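Local coordinates for protein hydrolase (Rhizobium meliloti, PDB 5HOE) that is a carbohydrate acetylesterase of the GDSL-like SGNH hydrolase family that probably removes acetyl groups by cleaving ester bonds and assembles as an octamer, at residues Tyr42-Leu56 with Ala212-Val226. Residues are numbered along the deposited sequence; the frame is centred on the assembly and turned at random.
Sequences YPYEQRWTGAMAARL and AETNIRLGHAIADKV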
loop_
_atom_site.group_PDB
_atom_site.type_symbol
_atom_site.label_atom_id
_atom_site.label_comp_id
_atom_site.label_asym_id
_atom_site.label_seq_id
_atom_site.Cartn_x
_atom_site.Cartn_y
_atom_site.Cartn_z
ATOM N N TYR A 42 31.576 -1.907 22.317
ATOM C CA TYR A 42 32.283 -2.581 23.398
ATOM C C TYR A 42 32.648 -4.000 22.962
ATOM O O TYR A 42 31.865 -4.657 22.273
ATOM C CB TYR A 42 31.395 -2.692 24.645
ATOM C CG TYR A 42 31.279 -1.437 25.477
ATOM C CD1 TYR A 42 32.357 -0.982 26.221
ATOM C CD2 TYR A 42 30.085 -0.717 25.550
ATOM C CE1 TYR A 42 32.255 0.160 26.995
ATOM C CE2 TYR A 42 29.978 0.413 26.334
ATOM C CZ TYR A 42 31.055 0.853 27.041
ATOM O OH TYR A 42 30.944 2.005 27.798
ATOM N N PRO A 43 33.804 -4.518 23.369
ATOM C CA PRO A 43 34.062 -5.947 23.170
ATOM C C PRO A 43 33.081 -6.786 23.978
ATOM O O PRO A 43 32.485 -6.326 24.951
ATOM C CB PRO A 43 35.497 -6.126 23.668
ATOM C CG PRO A 43 35.696 -5.033 24.635
ATOM C CD PRO A 43 34.866 -3.872 24.159
ATOM N N TYR A 44 32.924 -8.042 23.547
ATOM C CA TYR A 44 31.896 -8.919 24.098
ATOM C C TYR A 44 31.934 -8.972 25.619
ATOM O O TYR A 44 30.884 -8.908 26.272
ATOM C CB TYR A 44 32.082 -10.309 23.504
ATOM C CG TYR A 44 31.070 -11.344 23.919
ATOM C CD1 TYR A 44 29.710 -11.162 23.681
ATOM C CD2 TYR A 44 31.471 -12.506 24.549
ATOM C CE1 TYR A 44 28.786 -12.112 24.047
ATOM C CE2 TYR A 44 30.547 -13.484 24.909
ATOM C CZ TYR A 44 29.206 -13.276 24.658
ATOM O OH TYR A 44 28.274 -14.223 25.007
ATOM N N GLU A 45 33.129 -9.073 26.206
ATOM C CA GLU A 45 33.215 -9.226 27.655
ATOM C C GLU A 45 32.906 -7.949 28.415
ATOM O O GLU A 45 32.828 -7.992 29.641
ATOM C CB GLU A 45 34.575 -9.790 28.073
ATOM C CG GLU A 45 34.838 -11.217 27.585
ATOM C CD GLU A 45 33.766 -12.234 28.008
ATOM O OE1 GLU A 45 32.960 -11.961 28.927
ATOM O OE2 GLU A 45 33.726 -13.326 27.404
ATOM N N GLN A 46 32.685 -6.836 27.724
ATOM C CA GLN A 46 32.274 -5.584 28.342
ATOM C C GLN A 46 30.840 -5.222 27.984
ATOM O O GLN A 46 30.391 -4.108 28.287
ATOM C CB GLN A 46 33.231 -4.466 27.940
ATOM C CG GLN A 46 34.591 -4.576 28.621
ATOM C CD GLN A 46 35.442 -3.361 28.384
ATOM O OE1 GLN A 46 35.290 -2.678 27.375
ATOM N NE2 GLN A 46 36.337 -3.070 29.321
ATOM N N ARG A 47 30.134 -6.125 27.309
ATOM C CA ARG A 47 28.713 -5.992 27.034
ATOM C C ARG A 47 27.934 -6.715 28.125
ATOM O O ARG A 47 28.442 -7.646 28.757
ATOM C CB ARG A 47 28.374 -6.601 25.672
ATOM C CG ARG A 47 29.275 -6.119 24.539
ATOM C CD ARG A 47 28.620 -6.119 23.177
ATOM N NE ARG A 47 28.696 -7.381 22.444
ATOM C CZ ARG A 47 29.600 -7.683 21.513
ATOM N NH1 ARG A 47 30.594 -6.850 21.197
ATOM N NH2 ARG A 47 29.534 -8.861 20.913
ATOM N N TRP A 48 26.689 -6.290 28.349
ATOM C CA TRP A 48 25.908 -6.988 29.363
ATOM C C TRP A 48 25.675 -8.436 28.959
ATOM O O TRP A 48 25.720 -9.335 29.809
ATOM C CB TRP A 48 24.617 -6.247 29.704
ATOM C CG TRP A 48 23.449 -6.339 28.720
ATOM C CD1 TRP A 48 23.028 -5.345 27.868
ATOM C CD2 TRP A 48 22.516 -7.413 28.562
ATOM N NE1 TRP A 48 21.902 -5.742 27.189
ATOM C CE2 TRP A 48 21.573 -7.011 27.587
ATOM C CE3 TRP A 48 22.398 -8.687 29.122
ATOM C CZ2 TRP A 48 20.525 -7.838 27.165
ATOM C CZ3 TRP A 48 21.343 -9.503 28.719
ATOM C CH2 TRP A 48 20.429 -9.080 27.738
ATOM N N THR A 49 25.520 -8.684 27.661
ATOM C CA THR A 49 25.304 -10.037 27.168
ATOM C C THR A 49 26.494 -10.941 27.493
ATOM O O THR A 49 26.321 -12.074 27.970
ATOM C CB THR A 49 25.086 -9.955 25.664
ATOM O OG1 THR A 49 26.140 -9.158 25.109
ATOM C CG2 THR A 49 23.710 -9.320 25.329
ATOM N N GLY A 50 27.718 -10.456 27.249
ATOM C CA GLY A 50 28.899 -11.275 27.506
ATOM C C GLY A 50 29.160 -11.473 28.986
ATOM O O GLY A 50 29.626 -12.542 29.412
ATOM N N ALA A 51 28.882 -10.448 29.785
ATOM C CA ALA A 51 28.967 -10.561 31.236
ATOM C C ALA A 51 27.921 -11.523 31.791
ATOM O O ALA A 51 28.205 -12.282 32.726
ATOM C CB ALA A 51 28.815 -9.174 31.864
ATOM N N MET A 52 26.700 -11.491 31.249
ATOM C CA MET A 52 25.680 -12.457 31.657
ATOM C C MET A 52 26.104 -13.869 31.284
ATOM O O MET A 52 25.986 -14.804 32.098
ATOM C CB MET A 52 24.345 -12.113 30.989
ATOM C CG MET A 52 23.200 -13.015 31.425
ATOM S SD MET A 52 21.743 -12.967 30.377
ATOM C CE MET A 52 22.370 -13.569 28.814
ATOM N N ALA A 53 26.653 -14.039 30.072
ATOM C CA ALA A 53 27.094 -15.366 29.635
ATOM C C ALA A 53 28.204 -15.911 30.528
ATOM O O ALA A 53 28.234 -17.112 30.838
ATOM C CB ALA A 53 27.559 -15.305 28.181
ATOM N N ALA A 54 29.137 -15.050 30.943
ATOM C CA ALA A 54 30.217 -15.497 31.812
ATOM C C ALA A 54 29.674 -16.010 33.144
ATOM O O ALA A 54 30.109 -17.056 33.644
ATOM C CB ALA A 54 31.196 -14.347 32.041
ATOM N N ARG A 55 28.723 -15.288 33.737
ATOM C CA ARG A 55 28.150 -15.724 35.010
ATOM C C ARG A 55 27.323 -16.998 34.841
ATOM O O ARG A 55 27.347 -17.883 35.705
ATOM C CB ARG A 55 27.296 -14.591 35.593
ATOM C CG ARG A 55 26.661 -14.873 36.947
ATOM C CD ARG A 55 27.629 -14.602 38.107
ATOM N NE ARG A 55 27.000 -13.769 39.136
ATOM C CZ ARG A 55 27.612 -12.799 39.807
ATOM N NH1 ARG A 55 28.882 -12.508 39.572
ATOM N NH2 ARG A 55 26.943 -12.109 40.716
ATOM N N LEU A 56 26.603 -17.120 33.722
ATOM C CA LEU A 56 25.742 -18.283 33.508
ATOM C C LEU A 56 26.538 -19.569 33.297
ATOM O O LEU A 56 26.124 -20.635 33.765
ATOM C CB LEU A 56 24.801 -18.023 32.329
ATOM C CG LEU A 56 23.664 -17.040 32.601
ATOM C CD1 LEU A 56 22.917 -16.732 31.314
ATOM C CD2 LEU A 56 22.697 -17.610 33.641
ATOM N N ALA A 212 31.329 0.368 30.722
ATOM C CA ALA A 212 31.617 -1.063 30.773
ATOM C C ALA A 212 31.273 -1.654 32.139
ATOM O O ALA A 212 30.674 -2.744 32.226
ATOM C CB ALA A 212 33.084 -1.330 30.420
ATOM N N GLU A 213 31.663 -0.972 33.227
ATOM C CA GLU A 213 31.416 -1.565 34.542
ATOM C C GLU A 213 29.922 -1.713 34.810
ATOM O O GLU A 213 29.489 -2.685 35.453
ATOM C CB GLU A 213 32.128 -0.791 35.665
ATOM C CG GLU A 213 31.756 0.677 35.843
ATOM C CD GLU A 213 30.516 0.911 36.701
ATOM O OE1 GLU A 213 30.001 2.050 36.684
ATOM O OE2 GLU A 213 30.062 -0.006 37.417
ATOM N N THR A 214 29.123 -0.757 34.331
ATOM C CA THR A 214 27.674 -0.851 34.473
ATOM C C THR A 214 27.096 -1.970 33.603
ATOM O O THR A 214 26.175 -2.669 34.030
ATOM C CB THR A 214 27.039 0.501 34.155
ATOM O OG1 THR A 214 27.242 1.380 35.268
ATOM C CG2 THR A 214 25.540 0.383 33.907
ATOM N N ASN A 215 27.619 -2.159 32.378
ATOM C CA ASN A 215 27.214 -3.317 31.580
ATOM C C ASN A 215 27.492 -4.622 32.314
ATOM O O ASN A 215 26.700 -5.570 32.243
ATOM C CB ASN A 215 27.965 -3.343 30.250
ATOM C CG ASN A 215 27.432 -2.342 29.245
ATOM O OD1 ASN A 215 26.294 -1.843 29.338
ATOM N ND2 ASN A 215 28.253 -2.059 28.252
ATOM N N ILE A 216 28.636 -4.698 32.996
ATOM C CA ILE A 216 29.013 -5.923 33.690
ATOM C C ILE A 216 28.109 -6.151 34.894
ATOM O O ILE A 216 27.603 -7.262 35.107
ATOM C CB ILE A 216 30.508 -5.885 34.058
ATOM C CG1 ILE A 216 31.332 -5.937 32.769
ATOM C CG2 ILE A 216 30.878 -7.011 35.029
ATOM C CD1 ILE A 216 32.779 -5.596 32.959
ATOM N N ARG A 217 27.869 -5.102 35.690
ATOM C CA ARG A 217 26.923 -5.242 36.798
ATOM C C ARG A 217 25.549 -5.659 36.292
ATOM O O ARG A 217 24.908 -6.542 36.880
ATOM C CB ARG A 217 26.857 -3.951 37.624
ATOM C CG ARG A 217 25.670 -3.843 38.572
ATOM C CD ARG A 217 26.033 -3.072 39.839
ATOM N NE ARG A 217 24.901 -2.343 40.423
ATOM C CZ ARG A 217 24.255 -2.677 41.542
ATOM N NH1 ARG A 217 24.605 -3.751 42.239
ATOM N NH2 ARG A 217 23.249 -1.923 41.975
ATOM N N LEU A 218 25.087 -5.057 35.185
ATOM C CA LEU A 218 23.778 -5.388 34.637
ATOM C C LEU A 218 23.711 -6.843 34.196
ATOM O O LEU A 218 22.726 -7.538 34.463
ATOM C CB LEU A 218 23.473 -4.467 33.455
ATOM C CG LEU A 218 22.137 -4.708 32.734
ATOM C CD1 LEU A 218 20.970 -4.545 33.664
ATOM C CD2 LEU A 218 22.025 -3.785 31.522
ATOM N N GLY A 219 24.734 -7.307 33.484
ATOM C CA GLY A 219 24.737 -8.684 33.014
ATOM C C GLY A 219 24.778 -9.688 34.148
ATOM O O GLY A 219 24.131 -10.735 34.089
ATOM N N HIS A 220 25.536 -9.390 35.202
ATOM C CA HIS A 220 25.526 -10.283 36.355
ATOM C C HIS A 220 24.139 -10.366 36.977
ATOM O O HIS A 220 23.666 -11.464 37.312
ATOM C CB HIS A 220 26.563 -9.832 37.370
ATOM C CG HIS A 220 27.970 -9.997 36.894
ATOM N ND1 HIS A 220 29.052 -9.507 37.589
ATOM C CD2 HIS A 220 28.472 -10.578 35.778
ATOM C CE1 HIS A 220 30.162 -9.795 36.933
ATOM N NE2 HIS A 220 29.839 -10.440 35.830
ATOM N N ALA A 221 23.446 -9.227 37.099
ATOM C CA ALA A 221 22.130 -9.246 37.728
ATOM C C ALA A 221 21.108 -9.960 36.856
ATOM O O ALA A 221 20.219 -10.655 37.374
ATOM C CB ALA A 221 21.681 -7.830 38.063
ATOM N N ILE A 222 21.218 -9.813 35.531
ATOM C CA ILE A 222 20.303 -10.526 34.651
ATOM C C ILE A 222 20.578 -12.024 34.691
ATOM O O ILE A 222 19.646 -12.834 34.673
ATOM C CB ILE A 222 20.352 -9.939 33.225
ATOM C CG1 ILE A 222 19.839 -8.482 33.235
ATOM C CG2 ILE A 222 19.532 -10.787 32.279
ATOM C CD1 ILE A 222 19.879 -7.757 31.910
ATOM N N ALA A 223 21.852 -12.414 34.776
ATOM C CA ALA A 223 22.198 -13.825 34.906
ATOM C C ALA A 223 21.563 -14.432 36.149
ATOM O O ALA A 223 21.083 -15.568 36.116
ATOM C CB ALA A 223 23.716 -13.977 34.991
ATOM N N ASP A 224 21.561 -13.698 37.265
ATOM C CA ASP A 224 20.920 -14.236 38.465
ATOM C C ASP A 224 19.450 -14.519 38.206
ATOM O O ASP A 224 18.917 -15.565 38.609
ATOM C CB ASP A 224 21.046 -13.247 39.625
ATOM C CG ASP A 224 22.468 -13.055 40.075
ATOM O OD1 ASP A 224 23.319 -13.881 39.699
ATOM O OD2 ASP A 224 22.729 -12.073 40.806
ATOM N N LYS A 225 18.781 -13.583 37.537
ATOM C CA LYS A 225 17.385 -13.759 37.171
ATOM C C LYS A 225 17.200 -14.978 36.276
ATOM O O LYS A 225 16.265 -15.767 36.475
ATOM C CB LYS A 225 16.915 -12.496 36.456
ATOM C CG LYS A 225 15.447 -12.427 36.259
ATOM C CD LYS A 225 14.744 -11.933 37.491
ATOM C CE LYS A 225 13.262 -12.063 37.276
ATOM N NZ LYS A 225 12.520 -11.644 38.465
ATOM N N VAL A 226 18.087 -15.152 35.286
ATOM C CA VAL A 226 17.976 -16.271 34.351
ATOM C C VAL A 226 18.195 -17.594 35.071
ATOM O O VAL A 226 17.448 -18.556 34.869
ATOM C CB VAL A 226 18.974 -16.101 33.194
ATOM C CG1 VAL A 226 18.967 -17.325 32.276
ATOM C CG2 VAL A 226 18.637 -14.850 32.372
#
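Met52 and Gly219 mark the point where helix 48-56 meets helix 212-226. The two helices pack on the same side of the parallel sheet of this SGNH-hydrolase alpha/beta fold. The axes of these segments come within 7.1 Å and cross at -46°. Gly219 has no side chain, and its CA sits directly against Trp48 O at 3.4 Å, in a CA-H...O contact, and 4.1 Å from Met52 CA. Further CA-H...O contacts stitch the backbones together.

Met52 can be followed outward. Its CB lies against Gly219 O. CG, anti to the backbone N (chi1 -176°), touches Ala223 CB at 3.7 Å. SD then reaches Ile222 CG2 at 3.6 Å and, at longer range, Val226 CG2. The same sulfur sits at the edge of the Trp48 ring, in its plane. The chain bends at chi3, and CE turns away from helix 212-226. Met52 is thus a knob in a hole formed by Gly219, Ile222, Ala223 and Val226, and it continues onto strands 17-23, 60-66 and 100-104.

The Trp48 indole is clamped on both faces. Thr49 CG2 covers one, and Ile222 CD1 makes a CH-pi contact on the other, 4.1 Å from the centroid of the six-membered ring. NE1 bonds to Thr27 OG1. Ala51 CB is a smaller knob, set against Ile216 CA.

Toward solvent, the Arg55 guanidinium lies flat on the His220 ring. Its edge is turned to Asp224 OD1, but that salt bridge is long. The opposite face of the imidazole carries Ile216 O.

At the other end Tyr42 stands near a probable Ser-His-Asp triad, and its OH bonds to Leu210 O. Asn215 ties down the turn before helix 48-56: its ND2 donates to Gln46 O at 3.0 Å, in the carbonyl plane, with an N-H...O angle of 152°.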